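Local coordinates for protein diguanylate cyclase/phosphodiesterase (Caldicellulosiruptor saccharolyticus, PDB 3MTK) that forms the GGDEF domain of a longer protein that also carries PAS and EAL domains and is probably a cyclic-di-GMP phosphodiesterase, at residues G14-N19 / K79-G84; F41-D46 / F85-I90; E95-F100 / Y159-P164. All blocks are in the same frame, centred on the assembly; numbering follows the deposited sequence.

In the fold
All three contacts reach one mixed sheet, whose strand order is 79-84, 87-93, 37-44, 123-129, 159-163 and 167-168. In contact 1 residues 15-18 run along the outer side of strand 79-84, contact 2 joins strands 37-44 and 87-93, and contact 3 sets the start of helix 97-108 against strand 159-163. Contacts 1 and 2 touch, their centres 10 Å apart, and their segments alternate along the chain; residues 79-84 and 85-90 run on through the hairpin corresponding to the GGDEF signature. Contact 3 opens after both have closed, its centre about 17 Å from contact 2's and 21 Å from contact 1's. Together they span the domain from the signature hairpin to strand 159-163 near the sheet's other edge.

Contact 1: residues G14-N19 / K79-G84; sequences GLPNKN and KAFKIG
Pro16 and Lys82 supply the polar link between the loop and the strand: Lys82 N donates to Pro16 O at 2.9 Å, with an N-H...O angle of 156° and the donor tilted 17° from the carbonyl plane. One residue on, the alpha carbon takes over from an N-H, as Asn17 CA approaches Lys82 O at 3.2 Å in a CA-H...O contact. Asn17 sits at the N-cap position of helix 18-30, so the chain meets the strand just where it turns into the helix.

Carbon contacts, on side chains and on the strand backbone, make up the rest. The Pro16 ring crosses the Phe81 side chain at about a right angle, its CG only 3.2 Å from Phe81 CD2 and oblique to the aromatic ring. The same CG also lies 3.2 Å from Ala80 O, so it touches both the strand backbone and the aromatic ring. Leu15 adds its CG at 3.7 Å from Ala80 O, while its CB comes near Lys82 CB. Where the helix begins, Lys18 CA lies 3.5 Å from Ile83 CG2, a tight carbon pair. The Lys18 chain starts out extended and bends at chi3 (-75°), which returns CE to 3.9 Å from Ile83 CB and lays the aliphatic part across the isoleucine.

Leu21 and Trp24 of helix 18-30 continue this cover, Leu21 on Phe81 and Ile83, Trp24 on Pro16. Strand 79-84 is an outermost strand of the sheet, and residues 15-18 run along its outer side before the helix departs. At its end Ile83 and Gly84 both face Arg87 in a classic beta bulge. The loop sequence GLPN belongs to the DxLTGLxN motif that opens GGDEF domains, here docked beside the hairpin corresponding to the GGDEF signature.

Contact 2: residues F41-D46 / F85-I90; sequences FLEVRD and FDRFAI
Strands 41-44 and 87-90 run antiparallel, their directions 158° apart, with Leu42 and Phe88 forming a hydrogen-bonded pair through two 2.8 Å bonds (Leu42 N to Phe88 O, Phe88 N to Leu42 O) and Val44 N donating nearly straight to Asp86 O. Phe41 with Ala89 and Glu43 with Arg87 are the flanking non-hydrogen-bonded pairs.

On their shared face, Arg87 lays its CD 4.2 Å above the plane of the Phe41 ring, toward the rim, and Ala89 CB meets Phe41 CE1 at 3.8 Å. A bend at chi3 (-56°) turns the guanidinium so that NH2 reaches Glu43 OE1 at 3.4 Å, a weak hydrogen bond within a salt bridge at the guanidinium edge; the stronger partner of Arg87 is Asp145, through NH1, while Glu43 OE2 pairs with Lys152, both on helix 137-154. The Glu43 and Asp86 carboxylates lie side by side, pointing the same way, OE2 3.8 Å from Asp86 OD2. The other face carries Leu42 and Phe88. Leu42 CD1 touches Ile90 CG1 at 3.9 Å, Val44 CG2 lies at the edge of the Phe88 ring, and Phe88 and Ile90 pack against helix 56-74.

GFDRF spans the turn of the hairpin formed by strands 79-84 and 87-93, where GGDEF domains carry their signature. Glu43 probably corresponds to an acidic metal ligand of active diguanylate cyclases; no metal is present here, and the altered signature is consistent with a degenerate cyclase site.

Contact 3: residues E95-F100 / Y159-P164; sequences ENISDF and YVIFKP
Ser98 approaches the Tyr159 ring obliquely, at its hydroxyl end, with Ser98 CB 3.8 Å from Tyr159 OH. The Tyr159 hydroxyl itself is hydrogen-bonded to Glu102, one turn further along helix 97-108, which ties the ring end to the helix while the serine methylene rests against it. At chi1 67° Tyr159 CG lies between its own backbone N and carbonyl carbon, and the ring reaches across from the strand to the helix.

Deeper in, Ile97 and Ile161 reach toward each other tip to tip: Ile97 CG2 meets Ile161 CD1 at 3.9 Å. That same CD1 also comes to 4.1 Å from Ser98 CA, so the end of Ile161 fits against the first turn of the helix. Ile97 rests on Tyr38, Ile40 and Ala127 as well, and Ile161 shares Ala127. This is the alpha/beta layering of the GGDEF fold: helix 97-108 packs on one face of the central sheet, whereas Val160 and Phe162 touch helix 137-154 on the other.

The start of the helix is fixed by Asn96, the N-cap residue, whose OD1 accepts from Asp99 N at 2.9 Å and from Ser98 OG at 3.1 Å. The second bond turns the Ser98 hydroxyl toward Asn96, while CB is the atom nearest Tyr159. Lys163 comes alongside Ile97, its NZ 4.3 Å from Ile97 CG2 and weakly hydrogen-bonded to the Tyr38 hydroxyl.

Contact 1: residues G14-N19 / K79-G84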
# COMPACT_ATOMS: atom_id res chain seq x y z
N GLY A 14 2.79 -4.66 12.50
CA GLY A 14 1.86 -5.69 12.90
C GLY A 14 1.07 -6.14 11.69
O GLY A 14 0.35 -7.14 11.72
N LEU A 15 1.17 -5.39 10.60
CA LEU A 15 0.47 -5.76 9.39
C LEU A 15 1.14 -6.99 8.79
O LEU A 15 2.32 -7.25 9.05
CB LEU A 15 0.52 -4.62 8.36
CG LEU A 15 -0.71 -3.71 8.25
CD1 LEU A 15 -1.34 -3.52 9.61
CD2 LEU A 15 -0.30 -2.38 7.64
N PRO A 16 0.39 -7.78 8.01
CA PRO A 16 1.01 -8.95 7.41
C PRO A 16 2.04 -8.44 6.39
O PRO A 16 1.85 -7.37 5.80
CB PRO A 16 -0.18 -9.69 6.77
CG PRO A 16 -1.23 -8.62 6.60
CD PRO A 16 -1.07 -7.76 7.82
N ASN A 17 3.13 -9.18 6.19
CA ASN A 17 4.18 -8.74 5.28
C ASN A 17 4.03 -9.21 3.84
O ASN A 17 2.94 -9.59 3.41
CB ASN A 17 5.55 -9.15 5.82
CG ASN A 17 5.72 -10.65 5.90
OD1 ASN A 17 6.70 -11.15 6.45
ND2 ASN A 17 4.77 -11.38 5.36
N LYS A 18 5.13 -9.19 3.08
CA LYS A 18 5.06 -9.60 1.68
C LYS A 18 4.82 -11.10 1.48
O LYS A 18 4.25 -11.51 0.47
CB LYS A 18 6.32 -9.15 0.94
CG LYS A 18 6.22 -9.40 -0.56
CD LYS A 18 7.49 -9.00 -1.30
CE LYS A 18 7.63 -7.49 -1.44
NZ LYS A 18 8.64 -7.11 -2.48
N ASN A 19 5.25 -11.93 2.42
CA ASN A 19 5.02 -13.37 2.30
C ASN A 19 3.52 -13.65 2.41
O ASN A 19 2.95 -14.43 1.64
CB ASN A 19 5.77 -14.14 3.39
CG ASN A 19 7.27 -14.12 3.19
OD1 ASN A 19 7.75 -14.20 2.06
ND2 ASN A 19 8.02 -14.04 4.29
N LYS A 79 -7.73 -6.34 2.64
CA LYS A 79 -6.50 -6.62 3.37
C LYS A 79 -5.43 -5.57 3.14
O LYS A 79 -5.29 -5.03 2.04
CB LYS A 79 -5.96 -7.99 2.97
CG LYS A 79 -6.83 -9.16 3.39
CD LYS A 79 -6.85 -9.30 4.91
CE LYS A 79 -5.46 -9.61 5.47
NZ LYS A 79 -5.48 -9.99 6.91
N ALA A 80 -4.66 -5.29 4.19
CA ALA A 80 -3.58 -4.32 4.13
C ALA A 80 -2.29 -5.00 4.57
O ALA A 80 -2.28 -5.73 5.56
CB ALA A 80 -3.90 -3.14 5.04
N PHE A 81 -1.20 -4.75 3.84
CA PHE A 81 0.09 -5.35 4.16
C PHE A 81 1.24 -4.36 4.15
O PHE A 81 1.17 -3.31 3.50
CB PHE A 81 0.42 -6.46 3.16
CG PHE A 81 -0.74 -7.34 2.82
CD1 PHE A 81 -1.72 -6.91 1.93
CD2 PHE A 81 -0.86 -8.59 3.40
CE1 PHE A 81 -2.81 -7.72 1.63
CE2 PHE A 81 -1.96 -9.41 3.11
CZ PHE A 81 -2.93 -8.97 2.22
N LYS A 82 2.30 -4.69 4.88
CA LYS A 82 3.50 -3.86 4.91
C LYS A 82 4.55 -4.72 4.22
O LYS A 82 5.04 -5.69 4.79
CB LYS A 82 3.94 -3.56 6.34
CG LYS A 82 5.21 -2.71 6.42
CD LYS A 82 4.97 -1.27 5.96
CE LYS A 82 6.26 -0.46 5.85
NZ LYS A 82 7.14 -0.52 7.07
N ILE A 83 4.90 -4.36 2.99
CA ILE A 83 5.84 -5.14 2.21
C ILE A 83 7.22 -4.55 1.98
O ILE A 83 8.10 -5.20 1.42
CB ILE A 83 5.23 -5.49 0.84
CG1 ILE A 83 4.88 -4.20 0.10
CG2 ILE A 83 3.98 -6.34 1.04
CD1 ILE A 83 4.25 -4.45 -1.25
N GLY A 84 7.42 -3.32 2.42
CA GLY A 84 8.72 -2.68 2.24
C GLY A 84 8.86 -1.61 3.29
O GLY A 84 7.88 -1.22 3.91

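Contact 2: residues F41-D46 / F85-I90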
# COMPACT_ATOMS: atom_id res chain seq x y z
N PHE A 41 -0.40 -0.83 -4.61
CA PHE A 41 0.89 -0.56 -4.00
C PHE A 41 0.98 0.93 -3.62
O PHE A 41 0.84 1.80 -4.47
CB PHE A 41 2.02 -0.90 -4.99
CG PHE A 41 2.52 -2.32 -4.90
CD1 PHE A 41 1.87 -3.27 -4.11
CD2 PHE A 41 3.64 -2.71 -5.63
CE1 PHE A 41 2.33 -4.59 -4.05
CE2 PHE A 41 4.12 -4.04 -5.57
CZ PHE A 41 3.46 -4.98 -4.78
N LEU A 42 1.18 1.21 -2.34
CA LEU A 42 1.30 2.60 -1.90
C LEU A 42 2.71 2.83 -1.39
O LEU A 42 3.22 2.08 -0.54
CB LEU A 42 0.34 2.95 -0.76
CG LEU A 42 -1.18 2.96 -0.92
CD1 LEU A 42 -1.74 1.54 -0.81
CD2 LEU A 42 -1.75 3.82 0.19
N GLU A 43 3.34 3.88 -1.89
CA GLU A 43 4.69 4.20 -1.46
C GLU A 43 4.73 5.53 -0.72
O GLU A 43 4.19 6.54 -1.19
CB GLU A 43 5.63 4.24 -2.67
CG GLU A 43 7.09 4.49 -2.28
CD GLU A 43 8.04 4.41 -3.46
OE1 GLU A 43 7.74 3.67 -4.42
OE2 GLU A 43 9.09 5.08 -3.43
N VAL A 44 5.35 5.53 0.45
CA VAL A 44 5.48 6.76 1.24
C VAL A 44 6.70 7.48 0.69
O VAL A 44 7.82 6.96 0.75
CB VAL A 44 5.72 6.44 2.73
CG1 VAL A 44 5.61 7.70 3.54
CG2 VAL A 44 4.71 5.41 3.21
N ARG A 45 6.52 8.67 0.13
CA ARG A 45 7.65 9.38 -0.46
C ARG A 45 8.62 10.04 0.52
O ARG A 45 8.25 10.44 1.62
CB ARG A 45 7.15 10.44 -1.45
CG ARG A 45 6.25 9.90 -2.57
CD ARG A 45 6.91 8.76 -3.31
NE ARG A 45 8.23 9.12 -3.81
CZ ARG A 45 8.46 9.86 -4.89
NH1 ARG A 45 7.44 10.33 -5.61
NH2 ARG A 45 9.70 10.14 -5.27
N ASP A 46 9.87 10.14 0.09
CA ASP A 46 10.94 10.77 0.85
C ASP A 46 11.02 10.45 2.33
O ASP A 46 11.30 11.31 3.16
CB ASP A 46 10.85 12.27 0.64
CG ASP A 46 10.76 12.63 -0.83
OD1 ASP A 46 11.67 12.24 -1.60
OD2 ASP A 46 9.76 13.27 -1.23
N PHE A 85 10.08 -1.15 3.50
CA PHE A 85 10.36 -0.10 4.48
C PHE A 85 9.39 1.07 4.32
O PHE A 85 8.86 1.59 5.31
CB PHE A 85 11.80 0.38 4.31
CG PHE A 85 12.02 1.79 4.79
CD1 PHE A 85 11.97 2.10 6.15
CD2 PHE A 85 12.24 2.81 3.87
CE1 PHE A 85 12.13 3.41 6.59
CE2 PHE A 85 12.41 4.12 4.30
CZ PHE A 85 12.35 4.42 5.66
N ASP A 86 9.16 1.47 3.07
CA ASP A 86 8.29 2.60 2.76
C ASP A 86 7.11 2.24 1.86
O ASP A 86 6.55 3.12 1.21
CB ASP A 86 9.10 3.69 2.06
CG ASP A 86 9.64 3.24 0.72
OD1 ASP A 86 9.41 2.06 0.37
OD2 ASP A 86 10.28 4.05 0.01
N ARG A 87 6.73 0.97 1.84
CA ARG A 87 5.66 0.58 0.94
C ARG A 87 4.61 -0.33 1.53
O ARG A 87 4.93 -1.28 2.24
CB ARG A 87 6.26 -0.06 -0.31
CG ARG A 87 5.26 -0.76 -1.21
CD ARG A 87 5.97 -1.38 -2.39
NE ARG A 87 6.77 -0.41 -3.14
CZ ARG A 87 7.31 -0.65 -4.33
NH1 ARG A 87 7.15 -1.83 -4.90
NH2 ARG A 87 8.01 0.29 -4.96
N PHE A 88 3.35 -0.05 1.21
CA PHE A 88 2.22 -0.84 1.69
C PHE A 88 1.50 -1.45 0.50
O PHE A 88 1.65 -0.97 -0.63
CB PHE A 88 1.23 0.03 2.47
CG PHE A 88 1.75 0.54 3.78
CD1 PHE A 88 1.51 -0.15 4.96
CD2 PHE A 88 2.44 1.75 3.84
CE1 PHE A 88 1.93 0.36 6.20
CE2 PHE A 88 2.87 2.27 5.07
CZ PHE A 88 2.61 1.56 6.25
N ALA A 89 0.71 -2.49 0.76
CA ALA A 89 -0.07 -3.17 -0.27
C ALA A 89 -1.50 -3.43 0.20
O ALA A 89 -1.75 -3.68 1.38
CB ALA A 89 0.59 -4.50 -0.64
N ILE A 90 -2.45 -3.36 -0.72
CA ILE A 90 -3.84 -3.61 -0.38
C ILE A 90 -4.48 -4.55 -1.39
O ILE A 90 -4.19 -4.50 -2.58
CB ILE A 90 -4.69 -2.32 -0.39
CG1 ILE A 90 -4.08 -1.25 0.52
CG2 ILE A 90 -6.12 -2.65 0.05
CD1 ILE A 90 -4.14 -1.58 1.99
O HOH W 1 10.25 6.62 0.53

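Contact 3: residues E95-F100 / Y159-P164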
# COMPACT_ATOMS: atom_id res chain seq x y z
N GLU A 95 -16.01 -1.82 -7.21
CA GLU A 95 -16.66 -1.52 -8.48
C GLU A 95 -15.98 -0.30 -9.10
O GLU A 95 -15.74 -0.26 -10.31
CB GLU A 95 -18.15 -1.26 -8.25
CG GLU A 95 -18.92 -2.50 -7.81
CD GLU A 95 -20.39 -2.24 -7.55
OE1 GLU A 95 -21.14 -3.22 -7.33
OE2 GLU A 95 -20.80 -1.06 -7.55
N ASN A 96 -15.66 0.67 -8.25
CA ASN A 96 -14.97 1.88 -8.69
C ASN A 96 -13.69 2.00 -7.86
O ASN A 96 -13.70 2.52 -6.75
CB ASN A 96 -15.85 3.12 -8.46
CG ASN A 96 -15.25 4.37 -9.08
OD1 ASN A 96 -14.08 4.70 -8.84
ND2 ASN A 96 -16.04 5.07 -9.88
N ILE A 97 -12.59 1.50 -8.41
CA ILE A 97 -11.32 1.52 -7.70
C ILE A 97 -10.57 2.86 -7.74
O ILE A 97 -9.83 3.17 -6.80
CB ILE A 97 -10.38 0.39 -8.20
CG1 ILE A 97 -9.13 0.36 -7.33
CG2 ILE A 97 -10.09 0.57 -9.69
CD1 ILE A 97 -7.94 -0.29 -7.96
N SER A 98 -10.76 3.65 -8.79
CA SER A 98 -10.09 4.94 -8.87
C SER A 98 -10.55 5.82 -7.71
O SER A 98 -9.74 6.36 -6.97
CB SER A 98 -10.38 5.63 -10.20
OG SER A 98 -11.73 6.04 -10.27
N ASP A 99 -11.87 5.97 -7.56
CA ASP A 99 -12.41 6.79 -6.48
C ASP A 99 -11.94 6.26 -5.13
O ASP A 99 -11.70 7.03 -4.20
CB ASP A 99 -13.94 6.78 -6.53
CG ASP A 99 -14.58 7.10 -5.19
OD1 ASP A 99 -14.40 8.24 -4.69
OD2 ASP A 99 -15.25 6.22 -4.63
N PHE A 100 -11.82 4.94 -5.04
CA PHE A 100 -11.37 4.29 -3.81
C PHE A 100 -9.96 4.79 -3.52
O PHE A 100 -9.62 5.14 -2.39
CB PHE A 100 -11.35 2.78 -4.01
CG PHE A 100 -10.80 2.02 -2.83
CD1 PHE A 100 -11.57 1.81 -1.69
CD2 PHE A 100 -9.49 1.54 -2.85
CE1 PHE A 100 -11.04 1.13 -0.58
CE2 PHE A 100 -8.95 0.87 -1.76
CZ PHE A 100 -9.73 0.66 -0.62
N TYR A 159 -1.34 8.45 -9.17
CA TYR A 159 -1.55 7.00 -9.17
C TYR A 159 -1.81 6.46 -10.57
O TYR A 159 -2.31 7.18 -11.43
CB TYR A 159 -2.73 6.63 -8.27
CG TYR A 159 -4.07 7.13 -8.78
CD1 TYR A 159 -4.56 8.38 -8.41
CD2 TYR A 159 -4.85 6.33 -9.61
CE1 TYR A 159 -5.80 8.83 -8.85
CE2 TYR A 159 -6.10 6.76 -10.05
CZ TYR A 159 -6.57 8.01 -9.67
OH TYR A 159 -7.82 8.44 -10.09
N VAL A 160 -1.47 5.19 -10.77
CA VAL A 160 -1.68 4.53 -12.05
C VAL A 160 -2.29 3.13 -11.84
O VAL A 160 -1.86 2.38 -10.97
CB VAL A 160 -0.35 4.37 -12.83
CG1 VAL A 160 -0.61 3.69 -14.17
CG2 VAL A 160 0.29 5.73 -13.06
N ILE A 161 -3.30 2.80 -12.65
CA ILE A 161 -3.97 1.50 -12.55
C ILE A 161 -3.82 0.71 -13.84
O ILE A 161 -4.24 1.16 -14.89
CB ILE A 161 -5.47 1.67 -12.27
CG1 ILE A 161 -5.68 2.55 -11.04
CG2 ILE A 161 -6.12 0.31 -12.06
CD1 ILE A 161 -7.13 2.85 -10.74
N PHE A 162 -3.22 -0.48 -13.75
CA PHE A 162 -3.02 -1.33 -14.92
C PHE A 162 -4.12 -2.38 -15.12
O PHE A 162 -4.43 -3.15 -14.21
CB PHE A 162 -1.67 -2.05 -14.86
CG PHE A 162 -0.49 -1.19 -15.24
CD1 PHE A 162 -0.66 -0.04 -16.02
CD2 PHE A 162 0.80 -1.55 -14.85
CE1 PHE A 162 0.44 0.73 -16.41
CE2 PHE A 162 1.92 -0.78 -15.24
CZ PHE A 162 1.73 0.35 -16.02
N LYS A 163 -4.70 -2.40 -16.31
CA LYS A 163 -5.75 -3.35 -16.67
C LYS A 163 -5.33 -4.16 -17.88
O LYS A 163 -4.65 -3.65 -18.77
CB LYS A 163 -7.05 -2.60 -16.99
CG LYS A 163 -7.80 -2.10 -15.77
CD LYS A 163 -9.01 -1.27 -16.16
CE LYS A 163 -9.94 -1.07 -14.98
NZ LYS A 163 -9.22 -0.56 -13.78
N PRO A 164 -5.71 -5.45 -17.94
CA PRO A 164 -5.36 -6.32 -19.06
C PRO A 164 -5.73 -5.75 -20.43
O PRO A 164 -6.61 -4.91 -20.55
CB PRO A 164 -6.12 -7.60 -18.74
CG PRO A 164 -6.05 -7.64 -17.25
CD PRO A 164 -6.41 -6.21 -16.89